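Local coordinates for protein Bd3460 (Bdellovibrio bacteriovorus, PDB 5CEC) that binds the predatory endopeptidase Bd3459 as an ankyrin-repeat immunity protein and probably protects Bdellovibrio bacteriovorus from its own enzyme during prey invasion, at residues L163-T166 and A167-V171; L201-A204 and K205-S208. One frame throughout, in Å; residues are numbered along the deposited sequence.

Contact 1: L163-T166 and A167-V171; sequences LGET and ALFAV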
# COMPACT_ATOMS: atom_id res chain seq x y z
N LEU B 163 -32.21 0.80 1.45
CA LEU B 163 -32.75 0.13 2.62
C LEU B 163 -33.31 1.09 3.68
O LEU B 163 -33.72 0.67 4.74
CB LEU B 163 -31.66 -0.77 3.22
CG LEU B 163 -31.01 -1.76 2.24
CD1 LEU B 163 -29.97 -2.63 2.94
CD2 LEU B 163 -32.06 -2.61 1.55
N GLY B 164 -33.35 2.37 3.37
CA GLY B 164 -33.86 3.38 4.27
C GLY B 164 -32.91 3.85 5.32
O GLY B 164 -33.36 4.41 6.31
N GLU B 165 -31.61 3.61 5.13
CA GLU B 165 -30.62 3.95 6.14
C GLU B 165 -29.77 5.12 5.69
O GLU B 165 -29.41 5.24 4.52
CB GLU B 165 -29.72 2.73 6.42
CG GLU B 165 -30.50 1.63 7.10
CD GLU B 165 -29.66 0.48 7.63
OE1 GLU B 165 -28.44 0.43 7.36
OE2 GLU B 165 -30.24 -0.38 8.32
N THR B 166 -29.45 5.99 6.65
CA THR B 166 -28.50 7.08 6.49
C THR B 166 -27.17 6.71 7.14
O THR B 166 -26.99 5.62 7.73
CB THR B 166 -29.06 8.33 7.16
OG1 THR B 166 -29.26 8.02 8.54
CG2 THR B 166 -30.38 8.72 6.53
N ALA B 167 -26.21 7.61 7.02
CA ALA B 167 -24.88 7.42 7.63
C ALA B 167 -24.93 7.13 9.10
O ALA B 167 -24.11 6.37 9.62
CB ALA B 167 -24.00 8.62 7.37
N LEU B 168 -25.91 7.72 9.80
CA LEU B 168 -26.06 7.45 11.23
C LEU B 168 -26.20 5.97 11.52
O LEU B 168 -25.70 5.49 12.53
CB LEU B 168 -27.25 8.24 11.79
CG LEU B 168 -27.33 8.27 13.32
CD1 LEU B 168 -26.22 9.14 13.91
CD2 LEU B 168 -28.65 8.85 13.76
N PHE B 169 -26.90 5.25 10.65
CA PHE B 169 -27.09 3.80 10.82
C PHE B 169 -25.77 3.05 10.62
O PHE B 169 -25.46 2.10 11.35
CB PHE B 169 -28.12 3.28 9.80
CG PHE B 169 -29.53 3.64 10.13
CD1 PHE B 169 -30.01 4.94 9.99
CD2 PHE B 169 -30.40 2.67 10.56
CE1 PHE B 169 -31.32 5.22 10.28
CE2 PHE B 169 -31.71 2.95 10.86
CZ PHE B 169 -32.18 4.23 10.71
N ALA B 170 -25.01 3.42 9.59
CA ALA B 170 -23.74 2.74 9.33
C ALA B 170 -22.76 2.91 10.48
O ALA B 170 -22.11 1.96 10.90
CB ALA B 170 -23.13 3.26 8.04
N VAL B 171 -22.65 4.14 10.97
CA VAL B 171 -21.78 4.43 12.09
C VAL B 171 -22.33 3.85 13.38
O VAL B 171 -21.56 3.42 14.25
CB VAL B 171 -21.52 5.94 12.19
CG1 VAL B 171 -20.88 6.35 13.49
CG2 VAL B 171 -20.76 6.41 10.96

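Contact 2: L201-A204 and K205-S208; sequences LDVA and KEAS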
# COMPACT_ATOMS: atom_id res chain seq x y z
N LEU B 201 -30.34 3.52 16.81
CA LEU B 201 -30.11 2.85 18.09
C LEU B 201 -30.42 1.35 17.98
O LEU B 201 -29.64 0.52 18.46
CB LEU B 201 -31.00 3.49 19.17
CG LEU B 201 -30.96 2.82 20.55
CD1 LEU B 201 -29.54 2.69 21.06
CD2 LEU B 201 -31.81 3.60 21.52
N ASP B 202 -31.53 1.00 17.33
CA ASP B 202 -31.90 -0.40 17.15
C ASP B 202 -30.74 -1.15 16.45
O ASP B 202 -30.38 -2.27 16.84
CB ASP B 202 -33.16 -0.57 16.30
CG ASP B 202 -34.43 -0.19 17.02
OD1 ASP B 202 -34.49 -0.24 18.27
OD2 ASP B 202 -35.39 0.11 16.30
N VAL B 203 -30.17 -0.57 15.41
CA VAL B 203 -29.14 -1.30 14.66
C VAL B 203 -27.82 -1.35 15.41
O VAL B 203 -27.05 -2.29 15.26
CB VAL B 203 -28.98 -0.84 13.18
CG1 VAL B 203 -30.32 -0.85 12.48
CG2 VAL B 203 -28.29 0.50 13.05
N ALA B 204 -27.52 -0.32 16.22
CA ALA B 204 -26.36 -0.40 17.11
C ALA B 204 -26.45 -1.58 18.06
O ALA B 204 -25.50 -2.31 18.23
CB ALA B 204 -26.20 0.88 17.89
N LYS B 205 -27.60 -1.72 18.70
CA LYS B 205 -27.82 -2.82 19.61
C LYS B 205 -27.69 -4.16 18.90
O LYS B 205 -27.02 -5.06 19.37
CB LYS B 205 -29.21 -2.75 20.22
CG LYS B 205 -29.48 -1.57 21.12
CD LYS B 205 -30.91 -1.71 21.62
CE LYS B 205 -31.35 -0.56 22.46
NZ LYS B 205 -32.82 -0.71 22.68
N GLU B 206 -28.28 -4.26 17.73
CA GLU B 206 -28.24 -5.49 16.95
C GLU B 206 -26.81 -5.89 16.53
O GLU B 206 -26.48 -7.08 16.51
CB GLU B 206 -29.16 -5.34 15.74
CG GLU B 206 -29.22 -6.54 14.82
CD GLU B 206 -30.11 -6.32 13.61
OE1 GLU B 206 -29.94 -5.30 12.94
OE2 GLU B 206 -30.97 -7.15 13.29
N ALA B 207 -25.96 -4.91 16.23
CA ALA B 207 -24.56 -5.13 15.85
C ALA B 207 -23.62 -5.25 17.06
O ALA B 207 -22.39 -5.35 16.89
CB ALA B 207 -24.10 -4.00 14.95
N SER B 208 -24.18 -5.20 18.28
CA SER B 208 -23.41 -5.35 19.53
C SER B 208 -22.37 -4.24 19.69
O SER B 208 -21.31 -4.46 20.25
CB SER B 208 -22.79 -6.75 19.64
OG SER B 208 -23.80 -7.75 19.60
O HOH W 1 -27.37 -4.11 13.04

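Contact 1: L163-T166 and A167-V171
Glu-165 passes across the phenyl ring of Phe-169, four residues on, at about a right angle, and almost its whole length is in contact with it. Glu-165 CB rests 3.8 Å from Phe-169 CG. The next carbon, Glu-165 CG, comes closer, 3.6 Å from CD2 of Phe-169. Beyond it the chain runs on extended, and the carboxyl carbon, Glu-165 CD, stays near the ring, 3.7 Å from CD2 of Phe-169. At the tip the carboxylate and ring planes are 21° apart, with OE2 near CD2 and OE1 near CB of Phe-169. The polar demands of the carboxylate are met elsewhere: OE1 forms a salt bridge with Arg-173 and OE2 accepts a hydrogen bond from Asn-194, an environment that would favour the charged form of this buried group. The backbone joins in as well, since CA of Glu-165 stands over one face of the Phe-169 ring, 4.3 Å from its centroid, as a CH-pi contact. The setting is the start of the first helix of an ankyrin repeat, where the sequence Gly-164, Glu-165, Thr-166, Ala-167, Leu-168 is a variant of the family's G-x-T-P-L signature. Thr-166 occupies the N-cap. With chi1 at 60°, its OG1 sits between the backbone N and the carbonyl carbon, which sets the hydroxyl oxygen in the plane of the Phe-169 ring and at its edge, 3.5 Å from CD1. Thr-166 O accepts the N-H of Phe-169 at 2.9 Å, a bent bond (135° at the hydrogen) that closes the first turn. As the helix sets off, Ala-167 packs on helix 134-141 (Phe-135, Met-136, Ala-139) and on Leu-183 of helix 177-185, and Leu-168 reaches Ile-180 of the latter.

Contact 2: L201-A204 and K205-S208
With CG of Leu-201 anti to its backbone N (chi1 175°) and CG of Lys-205 anti to its own carbonyl carbon (chi1 -66°), two side chains one helical turn apart are brought across each other at a slant. They belong to the last turns of an ankyrin helix that ends in a Schellman motif, Ser-208 taking positive phi and its N-H bonding back to Lys-205 O. Only the aliphatic part of the lysine does the touching: Lys-205 CG passes 3.4 Å from Leu-201 O, and Lys-205 CE lies 3.9 Å from CG of Leu-201. The extended chain carries Lys-205 NZ onward to within 4.7 Å of Asp-202 OD1, where opposite charges may attract weakly, though the charged atoms are not in contact, while the other carboxylate oxygen of Asp-202 accepts the N-H of Thr-199. Beneath the side chains, Lys-205 N donates to Leu-201 O at 3.0 Å, nearly straight at 170°, and Glu-206 and Ala-207 repeat the pattern to Asp-202 and Val-203. Ala-207 CB is also close to Val-203 O, and Ala-207 O is hydrogen-bonded to Gln-408 of the Bd3459 chain, which places this helix end at the interface of the complex. Val-203 O is gripped twice, by Ala-207 N and by a water 2.9 Å away; that same water gives its second hydrogen to Glu-206 OE1, at 2.8 Å.

In the fold
Contact 1 comes first along the chain and contact 2 follows; their centres are about 12 Å apart, and both lie on the same side of the chain's centre within the ankyrin-repeat stack. Residues 163-171 begin helix 167-174, and residues 201-208 finish helix 200-206, the equivalent helix further along the stack. The two contacts meet directly through Val-203: its CG2 lies 3.7 Å from Phe-169 O, and its CG1 is near Glu-165 OE2. Helix 167-174 thus packs against helix 200-206, with helix 177-185 between them in sequence, the side-by-side stacking that builds an ankyrin solenoid. Near the C-terminal end of that stack, contact 2 reaches Bd3459, whereas contact 1 stays buried and touches no other chain of the complex.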